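Local coordinates for putative extracellular solute-binding protein (Bordetella bronchiseptica, PDB 4P56), which binds mandelate and, as a periplasmic receptor of the TRAP transporter family, probably delivers such an aromatic hydroxy acid to its membrane partner, at residues A[28-33]-A[83-88]; A[75-80]-A[239-244]; A[150-155]-A[224-229]; A[167-172]-A[206-211]. One frame throughout, in Å; residues are numbered along the deposited sequence.

From the N terminus, 28-33 meets 83-88 to close the first loop, interaction 1. Before that loop ends, helix 76-81 has already begun interaction 2, which closes only at 239-244, so the two cross along the chain. They also touch in space, through S32 with H76 and D86 with N243, and both reach the sheet of strands 87-91 and 237-242. The long loop of interaction 2 encloses interaction 3 (150-155 with 224-229), which in turn encloses interaction 4 (167-172 with 206-211). These last two share the six-stranded mixed sheet about 25 Å or more, centre to centre, from the first pair; interaction 4 grips the mandelate.

Interaction 1. Residues A[28-33]-A[83-88]; sequences ELTLSS and GLVDVT
L29 lays its CD2 methyl across the stem of D86 at about a right angle, 3.9 Å from D86 CB, and its own CB faces V87 CG2. D86 also reaches T30: its OD2 accepts the T30 N-H at 2.9 Å, nearly straight at 162°, through the lone pair that points away from OD1. Aspartate suits this place because its short carboxylate can take the part of a strand carbonyl just before strand 87-91 begins. T30 answers in kind. Its OG1, set between its own N and carbonyl carbon by a chi1 of 54°, receives D86 N at 3.2 Å, and T30 O receives V87 N at 2.9 Å. S32 N then returns to V87 O, so the two bonds of V87 bracket L31 as in a parallel bridge, a single one here. L31 curls its CD1 over that junction, 3.3 Å from V87 O and 3.9 Å from V87 CG1; leucine and valine fill the buried side. At the far end T88 OG1 donates to S32 O at 2.8 Å, from a position tilted out of the carbonyl plane, while S32 turns its own OG to H76 and V70. Strand 62-65 flanks 28-31 as its parallel neighbour, so this short join leads from that pair toward strand 87-91. Side-chain oxygens of D86, T30 and T88 thus extend a one-bridge contact at both ends, and a partly exposed carboxylate anchored by a backbone N-H would be expected to favour its charged form.

Interaction 2. Residues A[75-80]-A[239-244]; sequences GHFDAV and AVIINR
I241 carries its CG1 between its backbone N and carbonyl carbon (chi1 56°) and then runs straight on, which sends CD1 out of strand 237-242 to the helix; F77, with CG on the far side from its backbone N (chi1 -172°), brings its ring to meet it. The methyl end of I241 comes to 4.0 Å from F77 CD2, the two side chains crossing at about a right angle, and sits 3.8 Å from V80 CB. Branched I241 and V80 suit a buried helix-on-strand seam, since each offers methyls at more than one height. V80 presents both branches: CG2 also meets I241 CD1, while CG1 presses on the backbone of the strand, 3.4 Å from N243 N. One polar bond adds to this greasy contact. N243 ND2 gives a hydrogen to V80 O at 2.9 Å and 167°, and the acceptor lies close to the plane of the amide. The other end of that amide, OD1, caps A246 N as N243 stands at the N-cap of helix 244-248. Held at both ends, the amide has its rotation fixed, and asparagine is apt because it offers a donor and an acceptor at once. Helix 76-81 and strand 237-242 run nearly alongside, their local axes 9.0 Å apart; the helix packs on the sheet where strand 237-242 runs between 87-91, whose T88 also touches V80, and 139-145, whose L141 meets I242.

Interaction 3. Residues A[150-155]-A[224-229]; sequences IAFTTS and RHATEF
An antiparallel strand pair ending in a classic beta bulge joins strand 149-153 to strand 225-228 in the six-stranded mixed sheet. Its tight half is regular. A151 and T227 exchange two backbone bonds, A151 N to T227 O at 3.1 Å and T227 N to A151 O at 3.0 Å, and next to them F152 and A226 form a non-hydrogen-bonded pair. Here the small methyl of A226 is what the place needs: F152 sets its ring against it, CD1 3.5 Å from A226 CB, while the I150 CG2 methyl covers a face of the same ring, 3.6 Å above its plane. I150 and E228 lie side by side, CD1 to CG 4.1 Å, so that the aliphatic stem of the glutamate continues the apolar surface and its carboxylate goes on to R282. Strand 206-210 flanks 149-153 in the sheet, with V207 and F209 touching F152, and strand 291-294 flanks the other strand. The other half is looser and more exposed. T153 N still bonds H225 O, but T153 O then faces both R224 and H225, the bulge; R224 N reaches it at 3.2 Å, and the bonds from H225 N to T153 O and from R224 N to T154 O are weak. R224 bends at chi2 and chi3, carrying its guanidinium away, where NH2 bonds the backbone O of E289, on the solvent side. H225 brings its imidazole alongside the T154-S155 backbone, with T154 O near the ring plane at its edge. Packing tightens once more at T153 OG1, which bonds K156 O yet lies only 3.1 Å from H225 CB.

Interaction 4. Residues A[167-172]-A[206-211]; sequences LKIRVG and GVFFPA. With RMN ((R)-mandelic acid), chain D.
Two neighbouring parallel strands of the mixed sheet, 168-171 and 206-210, carry the arginine site of the mandelate pocket at their C-terminal ends. R170 N bonds G206 O at 2.9 Å and F208 N returns to R170 O, the usual parallel zigzag. On one face I169 holds its CG2 methyl over the F208 ring, 4.0 Å from the centroid, a CH-pi contact; V171 CG1 adds an apolar contact to F208 CD2 at 3.9 Å. I169 CD1 rests on the G206 backbone, where glycine offers no side chain to compete for the room. On the other face R170 starts with CG away from its backbone N (chi1 -161°), then bends twice, so its guanidinium swings past V207 CG2 to the ligand. NH1 meets mandelate O12 at 2.8 Å and an almost straight 174°; NH2 meets O11 at 2.7 Å. NH2 also makes a weak bond to F208 O, and NH1 bonds K190 O, which together hold the group in position, while NE is buried without a partner. F209 offers its ring for an off-centre cation-pi contact, R170 CZ 4.6 Å from the centroid. A water joins G172 N, F208 O and mandelate O11. Y94 OH and D236 OD2 also hydrogen-bond the ligand. A strand-borne arginine clasping the substrate carboxylate through both terminal nitrogens, NH1 and NH2, is characteristic of most TRAP solute-binding proteins.

Interaction 1. Residues A[28-33]-A[83-88]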
loop_
_atom_site.group_PDB
_atom_site.type_symbol
_atom_site.label_atom_id
_atom_site.label_comp_id
_atom_site.label_asym_id
_atom_site.label_seq_id
_atom_site.Cartn_x
_atom_site.Cartn_y
_atom_site.Cartn_z
ATOM N N GLU A 28 23.268 -11.050 9.642
ATOM C CA GLU A 28 21.876 -11.405 9.782
ATOM C C GLU A 28 21.103 -10.113 10.035
ATOM O O GLU A 28 21.350 -9.413 11.003
ATOM C CB GLU A 28 21.726 -12.373 10.954
ATOM C CG GLU A 28 20.404 -13.061 11.002
ATOM C CD GLU A 28 20.398 -14.219 11.979
ATOM O OE1 GLU A 28 20.955 -14.072 13.084
ATOM O OE2 GLU A 28 19.820 -15.272 11.650
ATOM N N LEU A 29 20.194 -9.785 9.139
ATOM C CA LEU A 29 19.415 -8.588 9.273
ATOM C C LEU A 29 18.110 -8.911 9.982
ATOM O O LEU A 29 17.341 -9.773 9.526
ATOM C CB LEU A 29 19.150 -8.020 7.891
ATOM C CG LEU A 29 20.403 -7.560 7.130
ATOM C CD1 LEU A 29 20.062 -7.318 5.646
ATOM C CD2 LEU A 29 20.985 -6.300 7.752
ATOM N N THR A 30 17.815 -8.228 11.067
ATOM C CA THR A 30 16.547 -8.492 11.709
ATOM C C THR A 30 15.440 -7.737 10.958
ATOM O O THR A 30 15.653 -6.622 10.460
ATOM C CB THR A 30 16.552 -8.095 13.193
ATOM O OG1 THR A 30 16.958 -6.723 13.345
ATOM C CG2 THR A 30 17.517 -8.997 13.973
ATOM N N LEU A 31 14.269 -8.365 10.905
ATOM C CA LEU A 31 13.093 -7.869 10.222
ATOM C C LEU A 31 11.911 -7.871 11.195
ATOM O O LEU A 31 11.616 -8.891 11.790
ATOM C CB LEU A 31 12.790 -8.785 9.034
ATOM C CG LEU A 31 11.420 -8.628 8.402
ATOM C CD1 LEU A 31 11.256 -7.261 7.732
ATOM C CD2 LEU A 31 11.225 -9.774 7.389
ATOM N N SER A 32 11.243 -6.733 11.381
ATOM C CA SER A 32 10.005 -6.717 12.150
ATOM C C SER A 32 8.819 -6.532 11.217
ATOM O O SER A 32 8.870 -5.714 10.309
ATOM C CB SER A 32 9.982 -5.592 13.195
ATOM O OG SER A 32 8.820 -5.667 14.017
ATOM N N SER A 33 7.756 -7.289 11.464
ATOM C CA SER A 33 6.511 -7.143 10.714
ATOM C C SER A 33 5.315 -6.821 11.613
ATOM O O SER A 33 5.157 -7.416 12.693
ATOM C CB SER A 33 6.216 -8.443 9.989
ATOM O OG SER A 33 4.898 -8.412 9.501
ATOM N N GLY A 83 17.715 1.942 14.844
ATOM C CA GLY A 83 18.567 0.763 14.929
ATOM C C GLY A 83 18.024 -0.374 15.796
ATOM O O GLY A 83 18.754 -1.312 16.143
ATOM N N LEU A 84 16.749 -0.284 16.160
ATOM C CA LEU A 84 16.072 -1.331 16.929
ATOM C C LEU A 84 15.897 -2.591 16.100
ATOM O O LEU A 84 16.003 -3.727 16.615
ATOM C CB LEU A 84 14.709 -0.824 17.425
ATOM C CG LEU A 84 13.832 -1.815 18.207
ATOM C CD1 LEU A 84 14.557 -2.297 19.496
ATOM C CD2 LEU A 84 12.528 -1.133 18.512
ATOM N N VAL A 85 15.651 -2.406 14.807
ATOM C CA VAL A 85 15.623 -3.521 13.850
ATOM C C VAL A 85 16.257 -3.044 12.575
ATOM O O VAL A 85 16.381 -1.830 12.353
ATOM C CB VAL A 85 14.178 -4.024 13.531
ATOM C CG1 VAL A 85 13.515 -4.543 14.804
ATOM C CG2 VAL A 85 13.340 -2.928 12.879
ATOM N N ASP A 86 16.660 -3.982 11.717
ATOM C CA ASP A 86 17.433 -3.627 10.545
ATOM C C ASP A 86 16.552 -3.300 9.326
ATOM O O ASP A 86 16.896 -2.405 8.556
ATOM C CB ASP A 86 18.386 -4.756 10.160
ATOM C CG ASP A 86 19.516 -4.949 11.168
ATOM O OD1 ASP A 86 20.135 -3.938 11.572
ATOM O OD2 ASP A 86 19.765 -6.112 11.568
ATOM N N VAL A 87 15.449 -4.025 9.169
ATOM C CA VAL A 87 14.613 -3.942 7.981
ATOM C C VAL A 87 13.137 -3.979 8.351
ATOM O O VAL A 87 12.731 -4.683 9.268
ATOM C CB VAL A 87 14.909 -5.128 7.026
ATOM C CG1 VAL A 87 13.976 -5.137 5.818
ATOM C CG2 VAL A 87 16.405 -5.096 6.612
ATOM N N THR A 88 12.332 -3.192 7.653
ATOM C CA THR A 88 10.906 -3.347 7.780
ATOM C C THR A 88 10.183 -2.815 6.559
ATOM O O THR A 88 10.814 -2.353 5.624
ATOM C CB THR A 88 10.358 -2.626 9.027
ATOM O OG1 THR A 88 9.073 -3.153 9.315
ATOM C CG2 THR A 88 10.246 -1.146 8.775
#

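Interaction 2. Residues A[75-80]-A[239-244]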
loop_
_atom_site.group_PDB
_atom_site.type_symbol
_atom_site.label_atom_id
_atom_site.label_comp_id
_atom_site.label_asym_id
_atom_site.label_seq_id
_atom_site.Cartn_x
_atom_site.Cartn_y
_atom_site.Cartn_z
ATOM N N GLY A 75 5.165 3.081 14.237
ATOM C CA GLY A 75 6.461 3.150 14.898
ATOM C C GLY A 75 7.585 2.416 14.189
ATOM O O GLY A 75 8.762 2.546 14.537
ATOM N N HIS A 76 7.238 1.637 13.183
ATOM C CA HIS A 76 8.236 0.836 12.495
ATOM C C HIS A 76 9.266 1.671 11.712
ATOM O O HIS A 76 10.391 1.228 11.528
ATOM C CB HIS A 76 7.572 -0.229 11.600
ATOM C CG HIS A 76 7.257 -1.512 12.330
ATOM N ND1 HIS A 76 6.245 -1.616 13.256
ATOM C CD2 HIS A 76 7.849 -2.731 12.274
ATOM C CE1 HIS A 76 6.212 -2.855 13.731
ATOM N NE2 HIS A 76 7.185 -3.544 13.167
ATOM N N PHE A 77 8.923 2.878 11.276
ATOM C CA PHE A 77 9.909 3.673 10.553
ATOM C C PHE A 77 11.042 4.055 11.519
ATOM O O PHE A 77 12.233 3.843 11.242
ATOM C CB PHE A 77 9.266 4.937 9.969
ATOM C CG PHE A 77 10.190 5.699 9.064
ATOM C CD1 PHE A 77 11.189 6.477 9.586
ATOM C CD2 PHE A 77 10.070 5.618 7.690
ATOM C CE1 PHE A 77 12.081 7.155 8.765
ATOM C CE2 PHE A 77 10.960 6.324 6.843
ATOM C CZ PHE A 77 11.955 7.075 7.386
ATOM N N ASP A 78 10.667 4.634 12.653
ATOM C CA ASP A 78 11.654 4.996 13.672
ATOM C C ASP A 78 12.415 3.773 14.231
ATOM O O ASP A 78 13.590 3.894 14.586
ATOM C CB ASP A 78 10.998 5.774 14.818
ATOM C CG ASP A 78 10.620 7.200 14.413
ATOM O OD1 ASP A 78 11.259 7.734 13.491
ATOM O OD2 ASP A 78 9.670 7.761 14.990
ATOM N N ALA A 79 11.755 2.623 14.332
ATOM C CA ALA A 79 12.445 1.409 14.804
ATOM C C ALA A 79 13.647 1.153 13.918
ATOM O O ALA A 79 14.740 0.831 14.413
ATOM C CB ALA A 79 11.532 0.221 14.817
ATOM N N VAL A 80 13.473 1.335 12.613
ATOM C CA VAL A 80 14.604 1.154 11.692
ATOM C C VAL A 80 15.639 2.274 11.835
ATOM O O VAL A 80 16.851 2.005 11.975
ATOM C CB VAL A 80 14.116 0.967 10.212
ATOM C CG1 VAL A 80 15.268 1.062 9.235
ATOM C CG2 VAL A 80 13.430 -0.366 10.088
ATOM N N ALA A 239 6.789 1.227 1.708
ATOM C CA ALA A 239 8.225 1.290 1.438
ATOM C C ALA A 239 8.944 0.168 2.176
ATOM O O ALA A 239 8.626 -0.119 3.315
ATOM C CB ALA A 239 8.786 2.638 1.869
ATOM N N VAL A 240 9.933 -0.457 1.530
ATOM C CA VAL A 240 10.830 -1.342 2.258
ATOM C C VAL A 240 12.144 -0.558 2.543
ATOM O O VAL A 240 12.765 0.004 1.629
ATOM C CB VAL A 240 11.098 -2.615 1.458
ATOM C CG1 VAL A 240 12.143 -3.467 2.172
ATOM C CG2 VAL A 240 9.809 -3.390 1.282
ATOM N N ILE A 241 12.544 -0.522 3.811
ATOM C CA ILE A 241 13.633 0.311 4.277
ATOM C C ILE A 241 14.658 -0.501 5.089
ATOM O O ILE A 241 14.333 -1.555 5.654
ATOM C CB ILE A 241 13.101 1.511 5.122
ATOM C CG1 ILE A 241 12.259 1.034 6.283
ATOM C CG2 ILE A 241 12.186 2.440 4.262
ATOM C CD1 ILE A 241 11.916 2.100 7.291
ATOM N N ILE A 242 15.901 -0.010 5.113
ATOM C CA ILE A 242 16.953 -0.632 5.895
ATOM C C ILE A 242 17.765 0.411 6.628
ATOM O O ILE A 242 17.984 1.534 6.158
ATOM C CB ILE A 242 17.855 -1.557 5.009
ATOM C CG1 ILE A 242 18.861 -2.297 5.876
ATOM C CG2 ILE A 242 18.548 -0.747 3.910
ATOM C CD1 ILE A 242 19.542 -3.480 5.144
ATOM N N ASN A 243 18.165 0.047 7.831
ATOM C CA ASN A 243 18.970 0.919 8.641
ATOM C C ASN A 243 20.297 1.167 7.907
ATOM O O ASN A 243 20.891 0.231 7.339
ATOM C CB ASN A 243 19.239 0.232 9.973
ATOM C CG ASN A 243 20.236 1.004 10.822
ATOM O OD1 ASN A 243 21.429 0.772 10.713
ATOM N ND2 ASN A 243 19.750 1.939 11.628
ATOM N N ARG A 244 20.765 2.414 7.902
ATOM C CA ARG A 244 21.937 2.759 7.095
ATOM C C ARG A 244 23.224 2.138 7.616
ATOM O O ARG A 244 24.111 1.777 6.844
ATOM C CB ARG A 244 22.103 4.289 7.006
ATOM C CG ARG A 244 21.054 4.919 6.136
ATOM C CD ARG A 244 21.215 6.442 6.096
ATOM N NE ARG A 244 20.390 6.965 5.023
ATOM C CZ ARG A 244 20.024 8.235 4.909
ATOM N NH1 ARG A 244 20.419 9.129 5.810
ATOM N NH2 ARG A 244 19.244 8.596 3.900
#

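Interaction 3. Residues A[150-155]-A[224-229]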
loop_
_atom_site.group_PDB
_atom_site.type_symbol
_atom_site.label_atom_id
_atom_site.label_comp_id
_atom_site.label_asym_id
_atom_site.label_seq_id
_atom_site.Cartn_x
_atom_site.Cartn_y
_atom_site.Cartn_z
ATOM N N ILE A 150 -11.282 -1.280 -2.488
ATOM C CA ILE A 150 -12.704 -1.585 -2.558
ATOM C C ILE A 150 -13.419 -0.952 -1.377
ATOM O O ILE A 150 -12.853 -0.841 -0.290
ATOM C CB ILE A 150 -12.898 -3.098 -2.478
ATOM C CG1 ILE A 150 -12.300 -3.741 -3.733
ATOM C CG2 ILE A 150 -14.391 -3.409 -2.321
ATOM C CD1 ILE A 150 -12.271 -5.274 -3.727
ATOM N N ALA A 151 -14.666 -0.536 -1.575
ATOM C CA ALA A 151 -15.443 -0.026 -0.469
ATOM C C ALA A 151 -16.270 -1.148 0.161
ATOM O O ALA A 151 -17.299 -1.560 -0.392
ATOM C CB ALA A 151 -16.361 1.125 -0.929
ATOM N N PHE A 152 -15.830 -1.619 1.327
ATOM C CA PHE A 152 -16.545 -2.671 2.055
ATOM C C PHE A 152 -17.377 -2.085 3.194
ATOM O O PHE A 152 -16.902 -1.223 3.962
ATOM C CB PHE A 152 -15.565 -3.651 2.695
ATOM C CG PHE A 152 -14.779 -4.470 1.728
ATOM C CD1 PHE A 152 -15.374 -5.503 1.024
ATOM C CD2 PHE A 152 -13.413 -4.247 1.568
ATOM C CE1 PHE A 152 -14.643 -6.292 0.156
ATOM C CE2 PHE A 152 -12.666 -5.052 0.692
ATOM C CZ PHE A 152 -13.272 -6.072 -0.002
ATOM N N THR A 153 -18.608 -2.574 3.340
ATOM C CA THR A 153 -19.435 -2.157 4.467
ATOM C C THR A 153 -20.163 -3.331 5.105
ATOM O O THR A 153 -20.430 -4.355 4.472
ATOM C CB THR A 153 -20.487 -1.171 4.053
ATOM O OG1 THR A 153 -21.214 -1.728 2.961
ATOM C CG2 THR A 153 -19.857 0.138 3.645
ATOM N N THR A 154 -20.509 -3.145 6.366
ATOM C CA THR A 154 -21.089 -4.207 7.167
ATOM C C THR A 154 -22.543 -4.416 6.763
ATOM O O THR A 154 -22.939 -5.537 6.499
ATOM C CB THR A 154 -20.965 -3.874 8.647
ATOM O OG1 THR A 154 -19.570 -3.790 8.983
ATOM C CG2 THR A 154 -21.681 -4.920 9.515
ATOM N N SER A 155 -23.324 -3.343 6.663
ATOM C CA SER A 155 -24.758 -3.494 6.435
ATOM C C SER A 155 -25.355 -2.491 5.446
ATOM O O SER A 155 -26.537 -2.564 5.111
ATOM C CB SER A 155 -25.483 -3.363 7.771
ATOM O OG SER A 155 -25.318 -2.047 8.280
ATOM N N ARG A 224 -20.912 -7.545 4.663
ATOM C CA ARG A 224 -21.924 -8.098 3.761
ATOM C C ARG A 224 -22.076 -7.343 2.433
ATOM O O ARG A 224 -22.926 -7.697 1.618
ATOM C CB ARG A 224 -23.306 -8.134 4.436
ATOM C CG ARG A 224 -23.328 -8.804 5.795
ATOM C CD ARG A 224 -22.915 -10.266 5.727
ATOM N NE ARG A 224 -23.676 -11.012 4.730
ATOM C CZ ARG A 224 -24.779 -11.729 4.965
ATOM N NH1 ARG A 224 -25.300 -11.838 6.190
ATOM N NH2 ARG A 224 -25.364 -12.360 3.954
ATOM N N HIS A 225 -21.275 -6.302 2.227
ATOM C CA HIS A 225 -21.444 -5.435 1.064
ATOM C C HIS A 225 -20.093 -4.983 0.558
ATOM O O HIS A 225 -19.187 -4.703 1.345
ATOM C CB HIS A 225 -22.282 -4.215 1.436
ATOM C CG HIS A 225 -23.650 -4.557 1.952
ATOM N ND1 HIS A 225 -24.747 -4.709 1.132
ATOM C CD2 HIS A 225 -24.097 -4.761 3.215
ATOM C CE1 HIS A 225 -25.807 -5.006 1.864
ATOM N NE2 HIS A 225 -25.437 -5.059 3.130
ATOM N N ALA A 226 -19.942 -4.952 -0.756
ATOM C CA ALA A 226 -18.706 -4.466 -1.364
ATOM C C ALA A 226 -19.025 -3.778 -2.680
ATOM O O ALA A 226 -19.798 -4.316 -3.490
ATOM C CB ALA A 226 -17.733 -5.633 -1.624
ATOM N N THR A 227 -18.389 -2.633 -2.917
ATOM C CA THR A 227 -18.499 -1.938 -4.202
ATOM C C THR A 227 -17.129 -1.774 -4.797
ATOM O O THR A 227 -16.235 -1.219 -4.177
ATOM C CB THR A 227 -19.180 -0.572 -4.059
ATOM O OG1 THR A 227 -20.508 -0.790 -3.554
ATOM C CG2 THR A 227 -19.252 0.144 -5.428
ATOM N N GLU A 228 -16.962 -2.314 -5.991
ATOM C CA GLU A 228 -15.694 -2.265 -6.685
ATOM C C GLU A 228 -15.763 -1.179 -7.727
ATOM O O GLU A 228 -16.833 -0.853 -8.226
ATOM C CB GLU A 228 -15.405 -3.592 -7.369
ATOM C CG GLU A 228 -15.251 -4.766 -6.426
ATOM C CD GLU A 228 -14.871 -5.998 -7.192
ATOM O OE1 GLU A 228 -15.784 -6.730 -7.604
ATOM O OE2 GLU A 228 -13.657 -6.202 -7.449
ATOM N N PHE A 229 -14.595 -0.640 -8.057
ATOM C CA PHE A 229 -14.474 0.472 -8.977
ATOM C C PHE A 229 -13.382 0.137 -9.986
ATOM O O PHE A 229 -12.329 -0.375 -9.606
ATOM C CB PHE A 229 -14.019 1.702 -8.200
ATOM C CG PHE A 229 -15.064 2.283 -7.290
ATOM C CD1 PHE A 229 -15.272 1.759 -6.027
ATOM C CD2 PHE A 229 -15.824 3.366 -7.698
ATOM C CE1 PHE A 229 -16.215 2.295 -5.196
ATOM C CE2 PHE A 229 -16.770 3.896 -6.874
ATOM C CZ PHE A 229 -16.957 3.364 -5.608
#

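Interaction 4. Residues A[167-172]-A[206-211]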
loop_
_atom_site.group_PDB
_atom_site.type_symbol
_atom_site.label_atom_id
_atom_site.label_comp_id
_atom_site.label_asym_id
_atom_site.label_seq_id
_atom_site.Cartn_x
_atom_site.Cartn_y
_atom_site.Cartn_z
ATOM N N LEU A 167 -21.007 7.363 6.763
ATOM C CA LEU A 167 -20.397 6.081 7.109
ATOM C C LEU A 167 -19.051 6.289 7.777
ATOM O O LEU A 167 -18.192 7.037 7.280
ATOM C CB LEU A 167 -20.176 5.202 5.893
ATOM C CG LEU A 167 -21.379 4.867 5.029
ATOM C CD1 LEU A 167 -20.939 3.941 3.893
ATOM C CD2 LEU A 167 -22.467 4.224 5.885
ATOM N N LYS A 168 -18.857 5.579 8.878
ATOM C CA LYS A 168 -17.588 5.573 9.574
ATOM C C LYS A 168 -16.744 4.472 8.961
ATOM O O LYS A 168 -17.032 3.267 9.105
ATOM C CB LYS A 168 -17.801 5.376 11.074
ATOM C CG LYS A 168 -18.663 6.431 11.708
ATOM C CD LYS A 168 -18.782 6.244 13.220
ATOM C CE LYS A 168 -19.745 7.259 13.854
ATOM N NZ LYS A 168 -21.120 7.077 13.326
ATOM N N ILE A 169 -15.720 4.890 8.233
ATOM C CA ILE A 169 -14.926 3.972 7.432
ATOM C C ILE A 169 -13.489 3.893 7.911
ATOM O O ILE A 169 -12.760 4.898 7.917
ATOM C CB ILE A 169 -14.883 4.425 5.959
ATOM C CG1 ILE A 169 -16.297 4.495 5.357
ATOM C CG2 ILE A 169 -14.050 3.444 5.146
ATOM C CD1 ILE A 169 -17.038 3.138 5.346
ATOM N N ARG A 170 -13.074 2.697 8.310
ATOM C CA ARG A 170 -11.683 2.477 8.659
ATOM C C ARG A 170 -10.828 2.657 7.411
ATOM O O ARG A 170 -10.977 1.927 6.430
ATOM C CB ARG A 170 -11.514 1.049 9.197
ATOM C CG ARG A 170 -10.258 0.791 10.021
ATOM C CD ARG A 170 -8.902 0.977 9.315
ATOM N NE ARG A 170 -8.840 0.491 7.946
ATOM C CZ ARG A 170 -7.717 0.342 7.233
ATOM N NH1 ARG A 170 -6.514 0.555 7.761
ATOM N NH2 ARG A 170 -7.800 -0.058 5.975
ATOM N N VAL A 171 -9.920 3.621 7.449
ATOM C CA VAL A 171 -8.949 3.795 6.392
ATOM C C VAL A 171 -7.525 3.788 6.943
ATOM O O VAL A 171 -7.305 4.079 8.110
ATOM C CB VAL A 171 -9.195 5.133 5.655
ATOM C CG1 VAL A 171 -10.584 5.138 5.016
ATOM C CG2 VAL A 171 -9.078 6.298 6.627
ATOM N N GLY A 172 -6.542 3.448 6.112
ATOM C CA GLY A 172 -5.166 3.501 6.561
ATOM C C GLY A 172 -4.725 4.919 6.901
ATOM O O GLY A 172 -4.009 5.171 7.878
ATOM N N GLY A 206 -17.645 0.281 8.047
ATOM C CA GLY A 206 -17.032 -0.204 6.840
ATOM C C GLY A 206 -15.541 0.042 6.827
ATOM O O GLY A 206 -14.952 0.501 7.813
ATOM N N VAL A 207 -14.925 -0.347 5.716
ATOM C CA VAL A 207 -13.476 -0.327 5.598
ATOM C C VAL A 207 -13.085 -0.201 4.149
ATOM O O VAL A 207 -13.748 -0.757 3.270
ATOM C CB VAL A 207 -12.804 -1.581 6.236
ATOM C CG1 VAL A 207 -13.325 -2.868 5.635
ATOM C CG2 VAL A 207 -11.293 -1.524 6.068
ATOM N N PHE A 208 -12.037 0.570 3.908
ATOM C CA PHE A 208 -11.436 0.662 2.577
ATOM C C PHE A 208 -10.254 -0.305 2.644
ATOM O O PHE A 208 -9.332 -0.114 3.439
ATOM C CB PHE A 208 -10.946 2.103 2.252
ATOM C CG PHE A 208 -12.033 3.061 1.797
ATOM C CD1 PHE A 208 -13.356 2.695 1.760
ATOM C CD2 PHE A 208 -11.702 4.382 1.407
ATOM C CE1 PHE A 208 -14.325 3.587 1.338
ATOM C CE2 PHE A 208 -12.655 5.254 0.987
ATOM C CZ PHE A 208 -13.981 4.857 0.954
ATOM N N PHE A 209 -10.322 -1.377 1.859
ATOM C CA PHE A 209 -9.249 -2.374 1.774
ATOM C C PHE A 209 -9.200 -2.913 0.343
ATOM O O PHE A 209 -10.195 -2.814 -0.389
ATOM C CB PHE A 209 -9.588 -3.561 2.668
ATOM C CG PHE A 209 -8.849 -3.608 3.986
ATOM C CD1 PHE A 209 -7.631 -2.982 4.168
ATOM C CD2 PHE A 209 -9.365 -4.355 5.018
ATOM C CE1 PHE A 209 -6.959 -3.078 5.375
ATOM C CE2 PHE A 209 -8.694 -4.448 6.242
ATOM C CZ PHE A 209 -7.490 -3.807 6.405
ATOM N N PRO A 210 -8.060 -3.506 -0.053
ATOM C CA PRO A 210 -8.054 -4.303 -1.277
ATOM C C PRO A 210 -8.731 -5.647 -1.004
ATOM O O PRO A 210 -9.032 -5.959 0.147
ATOM C CB PRO A 210 -6.573 -4.496 -1.561
ATOM C CG PRO A 210 -5.969 -4.587 -0.186
ATOM C CD PRO A 210 -6.785 -3.631 0.678
ATOM N N ALA A 211 -9.018 -6.403 -2.049
ATOM C CA ALA A 211 -9.783 -7.627 -1.902
ATOM C C ALA A 211 -9.204 -8.611 -0.873
ATOM O O ALA A 211 -9.932 -9.187 -0.102
ATOM C CB ALA A 211 -9.911 -8.297 -3.226
HETATM C C1 RMN D . -2.949 -1.830 4.247
HETATM C C2 RMN D . -1.945 -2.439 4.984
HETATM C C3 RMN D . -1.815 -3.816 4.996
HETATM C C4 RMN D . -2.714 -4.608 4.302
HETATM C C5 RMN D . -3.732 -4.003 3.570
HETATM C C6 RMN D . -3.838 -2.622 3.546
HETATM C C7 RMN D . -3.098 -0.332 4.252
HETATM C C10 RMN D . -4.283 0.029 5.096
HETATM O O8 RMN D . -3.358 0.186 3.003
HETATM O O11 RMN D . -5.460 0.120 4.607
HETATM O O12 RMN D . -4.119 0.191 6.343
HETATM O O HOH W 1 -7.581 2.342 3.630
#